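Local coordinates for protein geranyltranstransferase (PDB 4F62) that probably joins isopentenyl diphosphate to allylic diphosphates to build longer polyprenyl diphosphates, as a member of the isoprenoid synthase superfamily, at residues A[22-27]-A[36-41]. Residues are numbered along the deposited sequence; the frame is centred on the assembly and turned at random. Where two conformers were deposited one is given.
Sequences QQLSDY and AMRYSL
Arg38, in the conformer described here (a second was also modelled), leaves helix 31-41 with CG beside its backbone N (chi1 -72°) and then runs straight out to NE, a reach that carries the guanidinium across to the turn after helix 5-23, where Leu24 and Asp26 lie. In this copy NH1 makes a salt bridge to OD1 of Asp26 at 3.0 Å, meeting that oxygen nearly along its C-O axis; the carboxylate and guanidinium planes stand almost perpendicular, 87° apart. The same NH1 also gives a weak, bent hydrogen bond to the carbonyl O of Leu24, 3.1 Å away. With two conformers, this polar grip is doubtful as a permanent one, as is a long, weak ion pair of NE with Glu21.

Next to the polar pair lies the apolar part of the contact. The side chain of Leu24 points at the helix, and its two methyls have different partners: CD2 rests on the aliphatic stem of Arg38, 3.6 Å from CG in this conformer, while CD1 touches Met37 CE at 3.8 Å. Met37 gets its methyl there by bending at the sulfur (chi3 85°). Leu41 CD1, one helical turn on from Met37, comes more loosely to CD2 of Leu24, 4.5 Å away. Helix 108-126 packs on two of these residues, Phe121 on Leu24 and Ala117 on Met37, and Arg150 of the second subunit packs on Leu24 and hydrogen-bonds to the carbonyl O of Ser25. Leu24 itself is the centre of an inverse gamma turn, part of the link between the first two helices of an all-helical polyprenyl synthetase fold.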
# COMPACT_ATOMS: atom_id res chain seq x y z
N GLN A 22 -18.93 3.44 -3.52
CA GLN A 22 -19.48 3.10 -2.21
C GLN A 22 -18.37 2.94 -1.18
O GLN A 22 -18.46 3.48 -0.08
CB GLN A 22 -20.32 1.82 -2.28
CG GLN A 22 -21.68 1.99 -2.95
CD GLN A 22 -22.18 0.71 -3.62
OE1 GLN A 22 -21.54 -0.34 -3.53
NE2 GLN A 22 -23.31 0.81 -4.31
N GLN A 23 -17.30 2.23 -1.53
CA GLN A 23 -16.24 1.96 -0.56
C GLN A 23 -15.40 3.20 -0.23
O GLN A 23 -14.87 3.31 0.88
CB GLN A 23 -15.34 0.81 -1.02
CG GLN A 23 -16.10 -0.49 -1.23
CD GLN A 23 -16.77 -0.98 0.05
OE1 GLN A 23 -16.15 -0.99 1.11
NE2 GLN A 23 -18.03 -1.38 -0.05
N LEU A 24 -15.24 4.11 -1.18
CA LEU A 24 -14.51 5.35 -0.90
C LEU A 24 -15.43 6.24 -0.07
O LEU A 24 -15.94 7.24 -0.57
CB LEU A 24 -14.07 6.06 -2.19
CG LEU A 24 -12.99 7.15 -2.03
CD1 LEU A 24 -11.75 6.59 -1.35
CD2 LEU A 24 -12.60 7.76 -3.37
N SER A 25 -15.63 5.86 1.19
CA SER A 25 -16.59 6.53 2.08
C SER A 25 -16.15 7.95 2.43
O SER A 25 -14.95 8.25 2.55
CB SER A 25 -16.75 5.72 3.36
OG SER A 25 -15.50 5.55 4.00
N ASP A 26 -17.13 8.82 2.60
CA ASP A 26 -16.87 10.21 2.95
C ASP A 26 -16.18 10.34 4.31
O ASP A 26 -16.49 9.62 5.26
CB ASP A 26 -18.17 11.02 2.93
CG ASP A 26 -18.62 11.36 1.52
OD1 ASP A 26 -17.77 11.30 0.60
OD2 ASP A 26 -19.80 11.71 1.34
N TYR A 27 -15.24 11.28 4.38
CA TYR A 27 -14.52 11.58 5.61
C TYR A 27 -14.05 13.02 5.53
O TYR A 27 -13.10 13.32 4.81
CB TYR A 27 -13.36 10.61 5.78
CG TYR A 27 -12.59 10.81 7.05
CD1 TYR A 27 -13.24 10.86 8.28
CD2 TYR A 27 -11.21 10.95 7.04
CE1 TYR A 27 -12.54 11.05 9.45
CE2 TYR A 27 -10.51 11.13 8.20
CZ TYR A 27 -11.16 11.18 9.40
OH TYR A 27 -10.44 11.37 10.56
N ALA A 36 -9.14 14.59 -5.30
CA ALA A 36 -8.06 14.18 -6.19
C ALA A 36 -8.11 12.69 -6.49
O ALA A 36 -7.90 12.27 -7.63
CB ALA A 36 -6.72 14.56 -5.59
N MET A 37 -8.39 11.88 -5.46
CA MET A 37 -8.49 10.43 -5.63
C MET A 37 -9.58 10.09 -6.62
O MET A 37 -9.38 9.27 -7.52
CB MET A 37 -8.79 9.74 -4.30
CG MET A 37 -7.58 9.60 -3.38
SD MET A 37 -8.03 8.96 -1.75
CE MET A 37 -8.03 7.19 -2.03
N ARG A 38 -10.74 10.71 -6.46
CA ARG A 38 -11.89 10.45 -7.32
C ARG A 38 -11.66 10.92 -8.75
O ARG A 38 -12.09 10.27 -9.70
CB ARG A 38 -13.16 11.12 -6.76
CG ARG A 38 -13.71 10.43 -5.51
CD ARG A 38 -15.07 11.00 -5.11
NE ARG A 38 -15.61 10.30 -3.94
CZ ARG A 38 -15.71 10.84 -2.72
NH1 ARG A 38 -16.21 10.12 -1.72
NH2 ARG A 38 -15.31 12.08 -2.50
N TYR A 39 -10.98 12.06 -8.89
CA TYR A 39 -10.69 12.62 -10.22
C TYR A 39 -9.90 11.61 -11.03
O TYR A 39 -10.12 11.45 -12.23
CB TYR A 39 -9.93 13.95 -10.11
CG TYR A 39 -9.53 14.51 -11.46
CD1 TYR A 39 -10.49 14.88 -12.39
CD2 TYR A 39 -8.19 14.66 -11.80
CE1 TYR A 39 -10.14 15.39 -13.63
CE2 TYR A 39 -7.82 15.17 -13.04
CZ TYR A 39 -8.81 15.54 -13.95
OH TYR A 39 -8.47 16.04 -15.19
N SER A 40 -9.00 10.89 -10.37
CA SER A 40 -8.17 9.89 -11.03
C SER A 40 -8.85 8.53 -11.25
O SER A 40 -8.68 7.90 -12.30
CB SER A 40 -6.86 9.70 -10.27
OG SER A 40 -6.05 10.86 -10.40
N LEU A 41 -9.62 8.08 -10.27
CA LEU A 41 -10.34 6.81 -10.39
C LEU A 41 -11.42 6.85 -11.46
O LEU A 41 -11.67 5.82 -12.09
CB LEU A 41 -10.98 6.41 -9.06
CG LEU A 41 -10.20 5.53 -8.10
CD1 LEU A 41 -10.99 5.38 -6.80
CD2 LEU A 41 -9.92 4.17 -8.73